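Putative solute-binding component of ABC transporter (Clostridium phytofermentans, PDB 4YS6) binds beta-D-glucopyranose and probably serves as the sugar-capturing, solute-binding component of an ABC transporter for carbohydrate uptake. Local coordinates at residues A137-Y151 / S287-V301. Sequence-based numbering, arbitrary orientation.
With BGC (beta-D-glucopyranose), chain D.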
ATOM      1  N   ALA A 137      -5.122  -7.017   9.977  1.00 12.53           N
ATOM      2  CA  ALA A 137      -4.741  -7.934   8.910  1.00 12.01           C
ATOM      3  C   ALA A 137      -4.076  -7.149   7.819  1.00 13.30           C
ATOM      4  O   ALA A 137      -4.654  -6.194   7.311  1.00 12.80           O
ATOM      5  CB  ALA A 137      -5.926  -8.627   8.360  1.00 16.37           C
ATOM      6  N   THR A 138      -2.886  -7.560   7.411  1.00 11.25           N
ATOM      7  CA  THR A 138      -2.156  -6.791   6.406  1.00 10.88           C
ATOM      8  C   THR A 138      -1.097  -7.690   5.747  1.00 11.05           C
ATOM      9  O   THR A 138      -1.022  -8.886   6.042  1.00 13.47           O
ATOM     10  CB  THR A 138      -1.531  -5.549   7.060  1.00 10.87           C
ATOM     11  OG1 THR A 138      -0.979  -4.687   6.059  1.00 14.81           O
ATOM     12  CG2 THR A 138      -0.453  -5.962   8.051  1.00 15.59           C
ATOM     13  N   PHE A 139      -0.338  -7.133   4.816  1.00 12.80           N
ATOM     14  CA  PHE A 139       0.875  -7.775   4.330  1.00 13.47           C
ATOM     15  C   PHE A 139       2.034  -7.265   5.168  1.00 12.27           C
ATOM     16  O   PHE A 139       1.903  -6.304   5.933  1.00 15.43           O
ATOM     17  CB  PHE A 139       1.069  -7.509   2.821  1.00 12.44           C
ATOM     18  CG  PHE A 139       0.056  -8.213   1.985  1.00 11.60           C
ATOM     19  CD1 PHE A 139      -1.204  -7.669   1.812  1.00 14.91           C
ATOM     20  CD2 PHE A 139       0.336  -9.437   1.414  1.00 15.58           C
ATOM     21  CE1 PHE A 139      -2.175  -8.339   1.086  1.00 16.78           C
ATOM     22  CE2 PHE A 139      -0.647 -10.097   0.675  1.00 18.19           C
ATOM     23  CZ  PHE A 139      -1.892  -9.551   0.538  1.00 15.96           C
ATOM     24  N   ASP A 140       3.170  -7.933   5.086  1.00 13.14           N
ATOM     25  CA  ASP A 140       4.333  -7.501   5.859  1.00 12.43           C
ATOM     26  C   ASP A 140       4.913  -6.248   5.222  1.00 12.80           C
ATOM     27  O   ASP A 140       5.733  -6.314   4.283  1.00 14.68           O
ATOM     28  CB  ASP A 140       5.346  -8.633   5.913  1.00 13.89           C
ATOM     29  CG  ASP A 140       6.507  -8.338   6.839  1.00 19.36           C
ATOM     30  OD1 ASP A 140       6.765  -7.165   7.166  1.00 16.73           O
ATOM     31  OD2 ASP A 140       7.153  -9.311   7.246  1.00 20.61           O
ATOM     32  N   ASN A 141       4.445  -5.093   5.695  1.00 11.60           N
ATOM     33  CA  ASN A 141       4.738  -3.839   5.031  1.00 11.91           C
ATOM     34  C   ASN A 141       6.211  -3.424   5.135  1.00 14.63           C
ATOM     35  O   ASN A 141       6.765  -2.886   4.179  1.00 12.81           O
ATOM     36  CB  ASN A 141       3.845  -2.751   5.595  1.00 12.78           C
ATOM     37  CG  ASN A 141       2.391  -3.079   5.417  1.00 14.77           C
ATOM     38  OD1 ASN A 141       1.938  -3.231   4.292  1.00 17.05           O
ATOM     39  ND2 ASN A 141       1.680  -3.287   6.515  1.00 14.03           N
ATOM     40  N   TYR A 142       6.856  -3.734   6.255  1.00 14.08           N
ATOM     41  CA  TYR A 142       8.283  -3.450   6.373  1.00 14.03           C
ATOM     42  C   TYR A 142       9.053  -4.256   5.322  1.00 16.77           C
ATOM     43  O   TYR A 142       9.959  -3.735   4.669  1.00 15.27           O
ATOM     44  CB  TYR A 142       8.771  -3.761   7.780  1.00 13.20           C
ATOM     45  CG  TYR A 142      10.218  -3.457   7.967  1.00 17.21           C
ATOM     46  CD1 TYR A 142      10.639  -2.171   8.260  1.00 19.91           C
ATOM     47  CD2 TYR A 142      11.172  -4.452   7.834  1.00 22.84           C
ATOM     48  CE1 TYR A 142      11.983  -1.887   8.426  1.00 20.79           C
ATOM     49  CE2 TYR A 142      12.504  -4.177   8.002  1.00 25.50           C
ATOM     50  CZ  TYR A 142      12.899  -2.898   8.291  1.00 24.09           C
ATOM     51  OH  TYR A 142      14.243  -2.660   8.446  1.00 33.97           O
HETATM   52  N   MSE A 143       8.665  -5.506   5.120  1.00 12.19           N
HETATM   53  CA  MSE A 143       9.353  -6.371   4.152  1.00 11.87           C
HETATM   54  C   MSE A 143       9.142  -5.860   2.724  1.00 11.43           C
HETATM   55  O   MSE A 143      10.050  -5.954   1.873  1.00 13.20           O
HETATM   56  CB  MSE A 143       8.892  -7.833   4.288  1.00 14.34           C
HETATM   57  CG  MSE A 143       9.488  -8.706   3.260  1.00 16.33           C
HETATM   58 SE   MSE A 143       8.757 -10.532   3.495  1.00 46.86          SE
HETATM   59  CE  MSE A 143       9.372 -10.840   5.331  1.00 64.84           C
ATOM     60  N   VAL A 144       7.961  -5.304   2.436  1.00 12.38           N
ATOM     61  CA  VAL A 144       7.727  -4.699   1.139  1.00 13.45           C
ATOM     62  C   VAL A 144       8.787  -3.630   0.892  1.00 14.15           C
ATOM     63  O   VAL A 144       9.405  -3.572  -0.162  1.00 13.61           O
ATOM     64  CB  VAL A 144       6.315  -4.053   1.021  1.00 12.73           C
ATOM     65  CG1 VAL A 144       6.199  -3.191  -0.238  1.00 15.83           C
ATOM     66  CG2 VAL A 144       5.204  -5.105   1.051  1.00 17.47           C
ATOM     67  N   GLY A 145       8.966  -2.746   1.869  1.00 13.30           N
ATOM     68  CA  GLY A 145       9.968  -1.704   1.766  1.00 14.38           C
ATOM     69  C   GLY A 145      11.368  -2.272   1.603  1.00 12.78           C
ATOM     70  O   GLY A 145      12.120  -1.814   0.768  1.00 13.95           O
ATOM     71  N   THR A 146      11.721  -3.259   2.429  0.55 14.02           N
ATOM     72  CA  THR A 146      13.015  -3.920   2.295  0.55 14.68           C
ATOM     73  C   THR A 146      13.241  -4.401   0.863  0.55 13.42           C
ATOM     74  O   THR A 146      14.312  -4.183   0.271  0.55 15.16           O
ATOM     75  CB  THR A 146      13.142  -5.130   3.245  0.55 14.03           C
ATOM     76  OG1 THR A 146      12.878  -4.731   4.596  0.55 14.79           O
ATOM     77  CG2 THR A 146      14.529  -5.719   3.172  0.55 16.72           C
ATOM     78  N   LYS A 147      12.235  -5.060   0.298  1.00 13.13           N
ATOM     79  CA  LYS A 147      12.387  -5.640  -1.043  1.00 14.24           C
ATOM     80  C   LYS A 147      12.654  -4.549  -2.065  1.00 14.41           C
ATOM     81  O   LYS A 147      13.469  -4.727  -2.986  1.00 15.50           O
ATOM     82  CB  LYS A 147      11.155  -6.446  -1.446  1.00 15.62           C
ATOM     83  CG  LYS A 147      11.021  -7.764  -0.696  1.00 21.35           C
ATOM     84  CD  LYS A 147       9.829  -8.567  -1.231  1.00 24.14           C
ATOM     85  CE  LYS A 147       9.609  -9.863  -0.506  1.00 35.61           C
ATOM     86  NZ  LYS A 147      10.747 -10.779  -0.708  1.00 44.84           N
ATOM     87  N   GLN A 148      11.970  -3.422  -1.926  1.00 11.66           N
ATOM     88  CA  GLN A 148      12.162  -2.315  -2.874  1.00 11.82           C
ATOM     89  C   GLN A 148      13.563  -1.721  -2.736  1.00 12.02           C
ATOM     90  O   GLN A 148      14.231  -1.436  -3.745  1.00 14.83           O
ATOM     91  CB  GLN A 148      11.120  -1.215  -2.671  1.00 13.07           C
ATOM     92  CG  GLN A 148       9.696  -1.697  -2.952  1.00 12.09           C
ATOM     93  CD  GLN A 148       8.636  -0.747  -2.445  1.00 16.71           C
ATOM     94  OE1 GLN A 148       8.845  -0.003  -1.484  1.00 16.23           O
ATOM     95  NE2 GLN A 148       7.484  -0.786  -3.075  1.00 15.72           N
ATOM     96  N   GLY A 149      14.013  -1.553  -1.499  1.00 14.67           N
ATOM     97  CA  GLY A 149      15.363  -1.081  -1.241  1.00 12.38           C
ATOM     98  C   GLY A 149      16.434  -2.026  -1.735  1.00 14.10           C
ATOM     99  O   GLY A 149      17.415  -1.592  -2.352  1.00 14.75           O
ATOM    100  N   GLU A 150      16.260  -3.323  -1.471  1.00 14.24           N
ATOM    101  CA  GLU A 150      17.254  -4.307  -1.880  1.00 13.32           C
ATOM    102  C   GLU A 150      17.317  -4.409  -3.391  1.00 16.39           C
ATOM    103  O   GLU A 150      18.379  -4.711  -3.954  1.00 14.59           O
ATOM    104  CB  GLU A 150      16.936  -5.669  -1.273  1.00 16.58           C
ATOM    105  CG  GLU A 150      17.240  -5.723   0.215  1.00 22.70           C
ATOM    106  CD  GLU A 150      16.952  -7.064   0.852  1.00 61.29           C
ATOM    107  OE1 GLU A 150      17.557  -7.346   1.910  1.00 73.42           O
ATOM    108  OE2 GLU A 150      16.125  -7.829   0.309  1.00 74.99           O
ATOM    109  N   TYR A 151      16.190  -4.186  -4.056  1.00 16.37           N
ATOM    110  CA  TYR A 151      16.173  -4.225  -5.528  1.00 14.49           C
ATOM    111  C   TYR A 151      17.064  -3.127  -6.092  1.00 13.98           C
ATOM    112  O   TYR A 151      17.891  -3.370  -6.960  1.00 13.39           O
ATOM    113  CB  TYR A 151      14.746  -4.088  -6.082  1.00 15.57           C
ATOM    114  CG  TYR A 151      14.722  -4.243  -7.579  1.00 13.36           C
ATOM    115  CD1 TYR A 151      14.723  -5.500  -8.164  1.00 18.78           C
ATOM    116  CD2 TYR A 151      14.745  -3.135  -8.408  1.00 17.25           C
ATOM    117  CE1 TYR A 151      14.712  -5.649  -9.538  1.00 18.98           C
ATOM    118  CE2 TYR A 151      14.749  -3.277  -9.779  1.00 18.05           C
ATOM    119  CZ  TYR A 151      14.721  -4.534 -10.336  1.00 20.51           C
ATOM    120  OH  TYR A 151      14.748  -4.667 -11.708  1.00 22.44           O
ATOM    121  N   SER A 287      10.369  -1.369 -13.434  1.00 13.62           N
ATOM    122  CA  SER A 287      11.312  -2.481 -13.219  1.00 13.91           C
ATOM    123  C   SER A 287      10.712  -3.693 -12.530  1.00 13.81           C
ATOM    124  O   SER A 287      11.010  -4.843 -12.875  1.00 14.17           O
ATOM    125  CB  SER A 287      12.494  -1.993 -12.367  1.00 16.26           C
ATOM    126  OG  SER A 287      13.119  -0.885 -12.979  1.00 19.20           O
HETATM  127  N   MSE A 288       9.918  -3.419 -11.513  1.00 13.37           N
HETATM  128  CA  MSE A 288       9.365  -4.465 -10.675  1.00 17.07           C
HETATM  129  C   MSE A 288       8.148  -3.921  -9.946  1.00 16.23           C
HETATM  130  O   MSE A 288       7.901  -2.696  -9.908  1.00 14.85           O
HETATM  131  CB  MSE A 288      10.411  -4.950  -9.669  1.00 15.49           C
HETATM  132  CG  MSE A 288      10.894  -3.868  -8.722  1.00 16.20           C
HETATM  133 SE   MSE A 288       9.783  -3.510  -7.135  1.00 27.16          SE
HETATM  134  CE  MSE A 288      10.696  -4.628  -5.816  1.00 21.06           C
ATOM    135  N   SER A 289       7.386  -4.840  -9.368  1.00 12.74           N
ATOM    136  CA  SER A 289       6.337  -4.488  -8.468  1.00 12.38           C
ATOM    137  C   SER A 289       6.288  -5.584  -7.405  1.00 17.45           C
ATOM    138  O   SER A 289       7.141  -6.472  -7.359  1.00 21.62           O
ATOM    139  CB  SER A 289       5.000  -4.305  -9.204  1.00 13.06           C
ATOM    140  OG  SER A 289       3.983  -3.763  -8.351  1.00 12.95           O
ATOM    141  N   ILE A 290       5.376  -5.445  -6.477  1.00 17.08           N
ATOM    142  CA  ILE A 290       5.224  -6.409  -5.393  1.00 14.43           C
ATOM    143  C   ILE A 290       3.795  -6.880  -5.491  1.00 18.98           C
ATOM    144  O   ILE A 290       2.872  -6.064  -5.539  1.00 19.38           O
ATOM    145  CB  ILE A 290       5.511  -5.781  -4.001  1.00 21.06           C
ATOM    146  CG1 ILE A 290       6.955  -5.275  -3.868  1.00 22.35           C
ATOM    147  CG2 ILE A 290       5.159  -6.770  -2.870  1.00 19.37           C
ATOM    148  CD1 ILE A 290       8.003  -6.304  -3.942  1.00 26.72           C
ATOM    149  N   PHE A 291       3.603  -8.188  -5.537  1.00 13.99           N
ATOM    150  CA  PHE A 291       2.274  -8.763  -5.625  1.00 12.85           C
ATOM    151  C   PHE A 291       1.775  -9.097  -4.225  1.00 17.68           C
ATOM    152  O   PHE A 291       2.399  -9.854  -3.492  1.00 16.32           O
ATOM    153  CB  PHE A 291       2.255 -10.019  -6.483  1.00 15.17           C
ATOM    154  CG  PHE A 291       0.919 -10.713  -6.523  1.00 17.33           C
ATOM    155  CD1 PHE A 291      -0.228 -10.033  -6.916  1.00 21.86           C
ATOM    156  CD2 PHE A 291       0.814 -12.052  -6.207  1.00 19.50           C
ATOM    157  CE1 PHE A 291      -1.454 -10.687  -6.967  1.00 19.72           C
ATOM    158  CE2 PHE A 291      -0.394 -12.704  -6.271  1.00 24.99           C
ATOM    159  CZ  PHE A 291      -1.537 -12.007  -6.650  1.00 22.59           C
ATOM    160  N   LYS A 292       0.635  -8.520  -3.895  1.00 14.39           N
ATOM    161  CA  LYS A 292      -0.066  -8.752  -2.659  1.00 13.57           C
ATOM    162  C   LYS A 292      -1.457  -9.304  -3.016  1.00 17.71           C
ATOM    163  O   LYS A 292      -2.333  -8.600  -3.526  1.00 15.74           O
ATOM    164  CB  LYS A 292      -0.154  -7.454  -1.839  1.00 13.99           C
ATOM    165  CG  LYS A 292       1.209  -6.792  -1.610  1.00 15.83           C
ATOM    166  CD  LYS A 292       1.211  -5.759  -0.507  1.00 17.07           C
ATOM    167  CE  LYS A 292       0.262  -4.595  -0.751  1.00 16.48           C
ATOM    168  NZ  LYS A 292       0.539  -3.564   0.297  1.00 14.46           N
ATOM    169  N   ASP A 293      -1.645 -10.596  -2.800  1.00 15.40           N
ATOM    170  CA  ASP A 293      -2.863 -11.245  -3.279  1.00 12.91           C
ATOM    171  C   ASP A 293      -4.019 -10.867  -2.341  1.00 12.92           C
ATOM    172  O   ASP A 293      -4.128 -11.410  -1.235  1.00 16.51           O
ATOM    173  CB  ASP A 293      -2.677 -12.765  -3.348  1.00 17.13           C
ATOM    174  CG  ASP A 293      -3.816 -13.463  -4.067  1.00 17.45           C
ATOM    175  OD1 ASP A 293      -4.954 -12.934  -4.081  1.00 17.93           O
ATOM    176  OD2 ASP A 293      -3.585 -14.556  -4.627  1.00 18.79           O
ATOM    177  N   THR A 294      -4.860  -9.928  -2.777  1.00 13.74           N
ATOM    178  CA  THR A 294      -5.953  -9.459  -1.916  1.00 14.71           C
ATOM    179  C   THR A 294      -6.943 -10.564  -1.567  1.00 15.21           C
ATOM    180  O   THR A 294      -7.675 -10.448  -0.584  1.00 17.30           O
ATOM    181  CB  THR A 294      -6.742  -8.282  -2.549  1.00 13.97           C
ATOM    182  OG1 THR A 294      -7.353  -8.666  -3.790  1.00 18.43           O
ATOM    183  CG2 THR A 294      -5.837  -7.114  -2.786  1.00 16.84           C
ATOM    184  N   ARG A 295      -6.993 -11.637  -2.364  1.00 13.52           N
ATOM    185  CA  ARG A 295      -7.903 -12.726  -2.065  1.00 13.96           C
ATOM    186  C   ARG A 295      -7.463 -13.428  -0.786  1.00 15.26           C
ATOM    187  O   ARG A 295      -8.288 -13.902   0.013  1.00 17.73           O
ATOM    188  CB  ARG A 295      -7.938 -13.723  -3.216  1.00 15.18           C
ATOM    189  CG  ARG A 295      -8.356 -13.143  -4.522  1.00 17.89           C
ATOM    190  CD  ARG A 295      -8.181 -14.175  -5.613  1.00 21.78           C
ATOM    191  NE  ARG A 295      -6.759 -14.463  -5.804  1.00 17.18           N
ATOM    192  CZ  ARG A 295      -6.284 -15.241  -6.767  1.00 20.05           C
ATOM    193  NH1 ARG A 295      -7.111 -15.817  -7.611  1.00 19.49           N
ATOM    194  NH2 ARG A 295      -4.987 -15.436  -6.869  1.00 19.36           N
ATOM    195  N   THR A 296      -6.143 -13.516  -0.613  1.00 13.69           N
ATOM    196  CA  THR A 296      -5.549 -14.150   0.559  1.00 15.07           C
ATOM    197  C   THR A 296      -5.783 -13.327   1.802  1.00 15.97           C
ATOM    198  O   THR A 296      -6.110 -13.860   2.866  1.00 16.97           O
ATOM    199  CB  THR A 296      -4.036 -14.338   0.375  1.00 23.93           C
ATOM    200  OG1 THR A 296      -3.816 -15.139  -0.788  1.00 27.36           O
ATOM    201  CG2 THR A 296      -3.417 -15.025   1.587  1.00 30.20           C
ATOM    202  N   LEU A 297      -5.580 -12.023   1.670  1.00 14.22           N
ATOM    203  CA  LEU A 297      -5.838 -11.116   2.784  1.00 16.57           C
ATOM    204  C   LEU A 297      -7.303 -11.222   3.202  1.00 14.53           C
ATOM    205  O   LEU A 297      -7.603 -11.361   4.394  1.00 14.46           O
ATOM    206  CB  LEU A 297      -5.479  -9.678   2.411  1.00 13.88           C
ATOM    207  CG  LEU A 297      -5.694  -8.622   3.493  1.00 17.04           C
ATOM    208  CD1 LEU A 297      -4.977  -8.994   4.756  1.00 19.54           C
ATOM    209  CD2 LEU A 297      -5.196  -7.263   2.983  1.00 17.71           C
ATOM    210  N   ALA A 298      -8.217 -11.177   2.232  1.00 13.19           N
ATOM    211  CA  ALA A 298      -9.640 -11.291   2.525  1.00 13.53           C
ATOM    212  C   ALA A 298      -9.943 -12.612   3.220  1.00 13.88           C
ATOM    213  O   ALA A 298     -10.722 -12.641   4.174  1.00 15.69           O
ATOM    214  CB  ALA A 298     -10.475 -11.146   1.278  1.00 15.68           C
ATOM    215  N   SER A 299      -9.313 -13.694   2.774  1.00 16.33           N
ATOM    216  CA  SER A 299      -9.518 -14.997   3.391  1.00 14.66           C
ATOM    217  C   SER A 299      -9.120 -14.988   4.864  1.00 17.86           C
ATOM    218  O   SER A 299      -9.823 -15.545   5.714  1.00 16.28           O
ATOM    219  CB  SER A 299      -8.723 -16.074   2.636  1.00 19.49           C
ATOM    220  OG  SER A 299      -8.913 -17.325   3.277  1.00 28.57           O
ATOM    221  N   GLN A 300      -8.010 -14.332   5.173  1.00 16.16           N
ATOM    222  CA  GLN A 300      -7.519 -14.281   6.539  1.00 16.09           C
ATOM    223  C   GLN A 300      -8.472 -13.449   7.390  1.00 15.17           C
ATOM    224  O   GLN A 300      -8.767 -13.804   8.539  1.00 15.26           O
ATOM    225  CB  GLN A 300      -6.110 -13.711   6.596  1.00 17.24           C
ATOM    226  CG  GLN A 300      -5.072 -14.648   6.049  1.00 17.77           C
ATOM    227  CD  GLN A 300      -5.105 -16.000   6.743  1.00 24.14           C
ATOM    228  OE1 GLN A 300      -5.411 -17.020   6.128  1.00 29.91           O
ATOM    229  NE2 GLN A 300      -4.823 -16.007   8.029  1.00 24.39           N
ATOM    230  N   VAL A 301      -8.978 -12.359   6.821  1.00 14.29           N
ATOM    231  CA  VAL A 301      -9.928 -11.534   7.564  1.00 15.30           C
ATOM    232  C   VAL A 301     -11.224 -12.297   7.855  1.00 15.33           C
ATOM    233  O   VAL A 301     -11.760 -12.231   8.984  1.00 16.10           O
ATOM    234  CB  VAL A 301     -10.210 -10.240   6.818  1.00 16.10           C
ATOM    235  CG1 VAL A 301     -11.399  -9.485   7.442  1.00 21.49           C
ATOM    236  CG2 VAL A 301      -8.967  -9.397   6.853  1.00 12.94           C
TER
HETATM  237  C2  BGC D 403      -1.567  -0.174   0.645  1.00 10.88           C
HETATM  238  C3  BGC D 403      -0.955  -0.229  -0.716  1.00 12.91           C
HETATM  239  C4  BGC D 403      -1.601   0.688  -1.667  1.00 10.44           C
HETATM  240  C5  BGC D 403      -1.695   2.087  -1.141  1.00 11.03           C
HETATM  241  C6  BGC D 403      -2.540   3.011  -1.993  1.00 13.09           C
HETATM  242  C1  BGC D 403      -1.480   1.267   1.187  1.00 12.38           C
HETATM  243  O1  BGC D 403      -2.013   1.394   2.353  1.00 17.69           O
HETATM  244  O2  BGC D 403      -0.873  -1.046   1.528  1.00 11.78           O
HETATM  245  O3  BGC D 403      -1.067  -1.632  -1.169  1.00 12.38           O
HETATM  246  O4  BGC D 403      -0.850   0.786  -2.903  1.00 12.51           O
HETATM  247  O5  BGC D 403      -2.307   2.023   0.182  1.00 12.54           O
HETATM  248  O6  BGC D 403      -3.771   2.411  -2.364  1.00 12.98           O
HETATM  249  O   HOH W   1      -0.149  -4.318   2.935  1.00 15.29           O
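The aliphatic chain of K292 crosses one face of the F139 ring, with CB 3.5 Å from the ring centroid and almost on the ring normal, a CH-pi contact. D293 O meets the rim of the same ring in its plane, 3.4 Å from F139 CZ, while L297 CD2 packs against F139 CE1. Nearer the start of strand 135-139, A137 CB and V301 CG2 are 3.5 Å apart, tighter than usual for two carbons. A bend at chi3 (-60°) turns the end of K292 from the ring into the sugar site, where NZ bonds to Q271 OE1, to O3 of beta-D-glucopyranose (2.9 Å) and to water 1, with O2 a weak, probably shared acceptor. Water 1 donates in turn to N141 OD1 (2.7 Å), linking the segments where no direct hydrogen bond does.

Around I290 the packing is looser: V144 CG1 and I290 CG1 stay 4.3 Å apart, and I290 CD1 just reaches the aliphatic part of K147, whose amine turns off at chi4. At the end nearer solvent, where Y151 and S287 are partly exposed, the buried M288 sets CG over the Y151 ring face, 3.9 Å from its centroid, with the selenium farther off in a Met-aromatic contact; S287 CB lies 3.6 Å from Y151 OH.

In this periplasmic-binding-protein fold, strand 331-339 runs between strands 135-139 and 289-291, P336 touching both V144 and I290. Helix 177-195 packs on N141 and V144, and helix 50-64 on T294 and R295.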